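Local coordinates for group B streptococcal R4 surface protein (Streptococcus agalactiae, PDB 6S5X), which is a cell-wall-anchored surface protein whose repeated Rib domains, the most N-terminal of them being this chain, probably form a stalk projecting from the bacterium, at residues Q18-I31 with K70-P82. Numbering follows the deposited sequence. Where two conformers were deposited one is given.
Sequences QVNVGETPKAEDSI and KDTVDVTVKVVDP. With NA (sodium ion), chain C.
Ser30 OG, a buried hydroxyl, donates to a water 2.6 Å away that in turn donates to Thr76 O, and OG also accepts a hydrogen bond from Gln17 NE2. This water bridge joins the 3-10 turn 27-30 to strand 70-80 of the Rib domain, an atrophied immunoglobulin-like fold in which the short strand 17-20 runs parallel to the end of strand 70-80 along one edge of the sheet. Three backbone bonds make that pairing: Val19 N donates to Lys78 O at 2.8 Å (N-H...O 164°), Val80 N to Val19 O, and Val21 N to Val80 O. On the face bearing Gln18, Asn20, Lys78 and Val80, the extended Gln18 lies alongside Lys78, pointing the same way, and passes at about a right angle over Val80 CG1. Val80 CG2, held between its own N and C by chi1 of -58°, reaches Asn20 OD1 at 3.3 Å. The buried face is apolar: Val19 CG2 touches both Val77 CG1 and Val79 CG2 at 4.0 Å, and Pro25 CG approaches Val77 CG1 from the returning loop, its ring also resting on Phe45. Beyond the strand a type II turn, Asn20 to Glu23, reverses the chain; Asn20 N donates to Glu23 OE1 at 2.8 Å, approaching from above the carboxylate plane, 47° out of it. Farther back along strand 70-80, Val75 packs on Ser30 and Val73 on Ile31, while at its start Asp71 binds a sodium ion through both carboxylate oxygens, with the backbone O atoms of Ala7 and Asn10 and two waters completing the site. At the other end, Val21 CG2 lies 3.8 Å from Val79 CG1.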
loop_
_atom_site.group_PDB
_atom_site.type_symbol
_atom_site.label_atom_id
_atom_site.label_comp_id
_atom_site.label_asym_id
_atom_site.label_seq_id
_atom_site.Cartn_x
_atom_site.Cartn_y
_atom_site.Cartn_z
ATOM N N GLN A 18 11.535 3.331 3.352
ATOM C CA GLN A 18 12.614 4.225 2.959
ATOM C C GLN A 18 13.309 3.601 1.766
ATOM O O GLN A 18 13.582 2.390 1.763
ATOM C CB GLN A 18 13.584 4.444 4.105
ATOM C CG GLN A 18 14.717 5.380 3.728
ATOM C CD GLN A 18 15.693 5.568 4.847
ATOM O OE1 GLN A 18 15.342 6.085 5.900
ATOM N NE2 GLN A 18 16.935 5.137 4.631
ATOM N N VAL A 19 13.578 4.420 0.748
ATOM C CA VAL A 19 14.285 3.961 -0.435
ATOM C C VAL A 19 15.294 5.028 -0.839
ATOM O O VAL A 19 15.209 6.185 -0.426
ATOM C CB VAL A 19 13.361 3.632 -1.631
ATOM C CG1 VAL A 19 12.298 2.581 -1.237
ATOM C CG2 VAL A 19 12.689 4.889 -2.183
ATOM N N ASN A 20 16.241 4.621 -1.683
ATOM C CA ASN A 20 17.214 5.548 -2.233
ATOM C C ASN A 20 16.667 6.192 -3.499
ATOM O O ASN A 20 15.781 5.657 -4.181
ATOM C CB ASN A 20 18.522 4.831 -2.534
ATOM C CG ASN A 20 19.183 4.296 -1.287
ATOM O OD1 ASN A 20 19.131 4.914 -0.234
ATOM N ND2 ASN A 20 19.746 3.102 -1.390
ATOM N N VAL A 21 17.204 7.371 -3.806
ATOM C CA VAL A 21 16.853 8.040 -5.050
ATOM C C VAL A 21 16.957 7.061 -6.207
ATOM O O VAL A 21 17.938 6.319 -6.320
ATOM C CB VAL A 21 17.766 9.253 -5.306
ATOM C CG1 VAL A 21 17.564 9.769 -6.713
ATOM C CG2 VAL A 21 17.457 10.374 -4.299
ATOM N N GLY A 22 15.951 7.061 -7.072
ATOM C CA GLY A 22 15.941 6.228 -8.247
ATOM C C GLY A 22 15.366 4.835 -8.062
ATOM O O GLY A 22 15.032 4.191 -9.056
ATOM N N GLU A 23 15.258 4.344 -6.830
ATOM C CA GLU A 23 14.741 3.003 -6.598
ATOM C C GLU A 23 13.233 3.009 -6.810
ATOM O O GLU A 23 12.575 4.042 -6.681
ATOM C CB GLU A 23 15.087 2.526 -5.184
ATOM C CG GLU A 23 16.579 2.305 -4.946
ATOM C CD GLU A 23 16.908 1.628 -3.611
ATOM O OE1 GLU A 23 16.275 1.924 -2.585
ATOM O OE2 GLU A 23 17.803 0.763 -3.607
ATOM N N THR A 24 12.673 1.843 -7.090
ATOM C CA THR A 24 11.227 1.771 -7.312
ATOM C C THR A 24 10.572 0.986 -6.185
ATOM O O THR A 24 10.788 -0.235 -6.073
ATOM C CB THR A 24 10.891 1.155 -8.674
ATOM O OG1 THR A 24 11.574 1.894 -9.700
ATOM C CG2 THR A 24 9.357 1.196 -8.904
ATOM N N PRO A 25 9.825 1.629 -5.295
ATOM C CA PRO A 25 9.236 0.887 -4.182
ATOM C C PRO A 25 8.127 -0.027 -4.657
ATOM O O PRO A 25 7.474 0.234 -5.675
ATOM C CB PRO A 25 8.680 1.989 -3.263
ATOM C CG PRO A 25 8.417 3.162 -4.178
ATOM C CD PRO A 25 9.461 3.056 -5.259
ATOM N N LYS A 26 7.915 -1.083 -3.879
ATOM C CA LYS A 26 6.797 -2.001 -4.068
ATOM C C LYS A 26 5.687 -1.694 -3.057
ATOM O O LYS A 26 5.938 -1.466 -1.864
ATOM C CB LYS A 26 7.282 -3.440 -3.927
ATOM C CG LYS A 26 8.385 -3.855 -4.913
ATOM C CD LYS A 26 8.696 -5.346 -4.736
ATOM C CE LYS A 26 9.684 -5.891 -5.785
ATOM N NZ LYS A 26 10.818 -4.989 -6.086
ATOM N N ALA A 27 4.445 -1.728 -3.537
ATOM C CA ALA A 27 3.316 -1.440 -2.657
ATOM C C ALA A 27 3.243 -2.440 -1.511
ATOM O O ALA A 27 2.846 -2.081 -0.389
ATOM C CB ALA A 27 2.015 -1.468 -3.457
ATOM N N GLU A 28 3.647 -3.689 -1.759
ATOM C CA GLU A 28 3.641 -4.696 -0.697
ATOM C C GLU A 28 4.480 -4.271 0.509
ATOM O O GLU A 28 4.174 -4.634 1.645
ATOM C CB GLU A 28 4.169 -6.038 -1.227
ATOM C CG GLU A 28 3.199 -6.798 -2.153
ATOM C CD GLU A 28 3.220 -6.350 -3.601
ATOM O OE1 GLU A 28 3.992 -5.442 -3.944
ATOM O OE2 GLU A 28 2.456 -6.925 -4.406
ATOM N N ASP A 29 5.544 -3.513 0.289
ATOM C CA ASP A 29 6.426 -3.111 1.376
ATOM C C ASP A 29 5.868 -1.923 2.158
ATOM O O ASP A 29 6.505 -1.466 3.114
ATOM C CB ASP A 29 7.813 -2.809 0.780
ATOM C CG ASP A 29 8.543 -4.084 0.293
ATOM O OD1 ASP A 29 8.291 -5.187 0.848
ATOM O OD2 ASP A 29 9.352 -3.998 -0.657
ATOM N N SER A 30 4.724 -1.390 1.735
ATOM C CA SER A 30 3.991 -0.336 2.423
ATOM C C SER A 30 2.780 -0.857 3.196
ATOM O O SER A 30 1.963 -0.056 3.649
ATOM C CB SER A 30 3.543 0.722 1.417
ATOM O OG SER A 30 4.652 1.487 0.951
ATOM N N ILE A 31 2.624 -2.173 3.308
ATOM C CA ILE A 31 1.535 -2.784 4.062
ATOM C C ILE A 31 2.143 -3.637 5.155
ATOM O O ILE A 31 3.031 -4.449 4.882
ATOM C CB ILE A 31 0.615 -3.626 3.159
ATOM C CG1 ILE A 31 -0.029 -2.706 2.136
ATOM C CG2 ILE A 31 -0.420 -4.352 4.028
ATOM C CD1 ILE A 31 -0.929 -1.678 2.767
ATOM N N LYS A 70 -12.602 -2.907 -1.739
ATOM C CA LYS A 70 -11.290 -2.276 -1.653
ATOM C C LYS A 70 -11.156 -1.491 -0.354
ATOM O O LYS A 70 -12.145 -1.030 0.230
ATOM C CB LYS A 70 -11.016 -1.333 -2.850
ATOM C CG LYS A 70 -11.142 -1.960 -4.234
ATOM C CD LYS A 70 -10.833 -0.968 -5.382
ATOM C CE LYS A 70 -11.287 -1.538 -6.735
ATOM N NZ LYS A 70 -10.546 -1.057 -7.936
ATOM N N ASP A 71 -9.907 -1.382 0.106
ATOM C CA ASP A 71 -9.487 -0.467 1.164
ATOM C C ASP A 71 -8.338 0.357 0.602
ATOM O O ASP A 71 -7.622 -0.079 -0.299
ATOM C CB ASP A 71 -9.009 -1.217 2.428
ATOM C CG ASP A 71 -10.168 -1.669 3.355
ATOM O OD1 ASP A 71 -11.045 -0.829 3.620
ATOM O OD2 ASP A 71 -10.170 -2.826 3.875
ATOM N N THR A 72 -8.193 1.560 1.124
ATOM C CA THR A 72 -7.022 2.366 0.839
ATOM C C THR A 72 -6.248 2.588 2.127
ATOM O O THR A 72 -6.791 2.538 3.239
ATOM C CB THR A 72 -7.396 3.700 0.226
ATOM O OG1 THR A 72 -8.173 4.435 1.172
ATOM C CG2 THR A 72 -8.201 3.489 -1.072
ATOM N N VAL A 73 -4.959 2.828 1.967
ATOM C CA VAL A 73 -4.111 3.181 3.089
ATOM C C VAL A 73 -3.238 4.337 2.639
ATOM O O VAL A 73 -2.697 4.300 1.528
ATOM C CB VAL A 73 -3.253 1.980 3.533
ATOM C CG1 VAL A 73 -2.456 2.310 4.755
ATOM C CG2 VAL A 73 -4.167 0.740 3.753
ATOM N N ASP A 74 -3.177 5.391 3.453
ATOM C CA ASP A 74 -2.265 6.501 3.213
ATOM C C ASP A 74 -0.909 6.163 3.819
ATOM O O ASP A 74 -0.826 5.826 5.005
ATOM C CB ASP A 74 -2.797 7.798 3.834
ATOM C CG ASP A 74 -4.034 8.325 3.128
ATOM O OD1 ASP A 74 -4.053 8.326 1.881
ATOM O OD2 ASP A 74 -4.998 8.701 3.826
ATOM N N VAL A 75 0.161 6.292 3.038
ATOM C CA VAL A 75 1.504 6.004 3.529
ATOM C C VAL A 75 2.477 7.079 3.056
ATOM O O VAL A 75 2.143 7.970 2.282
ATOM C CB VAL A 75 2.023 4.614 3.084
ATOM C CG1 VAL A 75 1.039 3.527 3.487
ATOM C CG2 VAL A 75 2.258 4.579 1.602
ATOM N N THR A 76 3.700 6.973 3.553
ATOM C CA THR A 76 4.805 7.840 3.182
ATOM C C THR A 76 5.941 6.975 2.658
ATOM O O THR A 76 6.312 5.989 3.296
ATOM C CB THR A 76 5.315 8.639 4.384
ATOM O OG1 THR A 76 4.272 9.464 4.906
ATOM C CG2 THR A 76 6.472 9.520 3.944
ATOM N N VAL A 77 6.503 7.344 1.513
ATOM C CA VAL A 77 7.735 6.732 1.043
ATOM C C VAL A 77 8.840 7.757 1.216
ATOM O O VAL A 77 8.825 8.803 0.554
ATOM C CB VAL A 77 7.631 6.278 -0.410
ATOM C CG1 VAL A 77 8.953 5.736 -0.872
ATOM C CG2 VAL A 77 6.575 5.186 -0.538
ATOM N N LYS A 78 9.798 7.471 2.097
ATOM C CA LYS A 78 10.906 8.390 2.334
ATOM C C LYS A 78 12.025 8.063 1.352
ATOM O O LYS A 78 12.480 6.917 1.286
ATOM C CB LYS A 78 11.401 8.301 3.774
ATOM C CG LYS A 78 12.536 9.300 4.098
ATOM C CD LYS A 78 13.054 9.158 5.535
ATOM C CE LYS A 78 14.175 10.155 5.808
ATOM N NZ LYS A 78 14.777 9.985 7.162
ATOM N N VAL A 79 12.415 9.044 0.545
ATOM C CA VAL A 79 13.480 8.885 -0.443
ATOM C C VAL A 79 14.701 9.621 0.072
ATOM O O VAL A 79 14.615 10.800 0.435
ATOM C CB VAL A 79 13.074 9.410 -1.828
ATOM C CG1 VAL A 79 14.184 9.128 -2.831
ATOM C CG2 VAL A 79 11.752 8.767 -2.246
ATOM N N VAL A 80 15.824 8.928 0.132
ATOM C CA VAL A 80 17.061 9.522 0.624
ATOM C C VAL A 80 18.117 9.466 -0.470
ATOM O O VAL A 80 18.172 8.526 -1.266
ATOM C CB VAL A 80 17.577 8.815 1.904
ATOM C CG1 VAL A 80 16.528 8.854 3.006
ATOM C CG2 VAL A 80 17.956 7.385 1.600
ATOM N N ASP A 81 19.000 10.469 -0.465
ATOM C CA ASP A 81 20.189 10.461 -1.309
ATOM C C ASP A 81 21.294 9.699 -0.584
ATOM O O ASP A 81 21.730 10.145 0.482
ATOM C CB ASP A 81 20.612 11.902 -1.592
ATOM C CG ASP A 81 21.924 12.001 -2.317
ATOM O OD1 ASP A 81 22.587 10.963 -2.505
ATOM O OD2 ASP A 81 22.284 13.133 -2.702
ATOM N N PRO A 82 21.810 8.579 -1.134
ATOM C CA PRO A 82 22.860 7.799 -0.447
ATOM C C PRO A 82 24.317 8.277 -0.632
ATOM O O PRO A 82 24.613 9.475 -0.560
ATOM C CB PRO A 82 22.668 6.416 -1.043
ATOM C CG PRO A 82 22.268 6.704 -2.505
ATOM C CD PRO A 82 21.474 8.004 -2.458
HETATM NA NA NA C . -11.483 -2.483 5.770
HETATM O O HOH W 1 5.231 3.371 2.677
HETATM O O HOH W 2 -10.453 -0.871 7.088
HETATM O O HOH W 3 -13.484 -1.276 5.744
#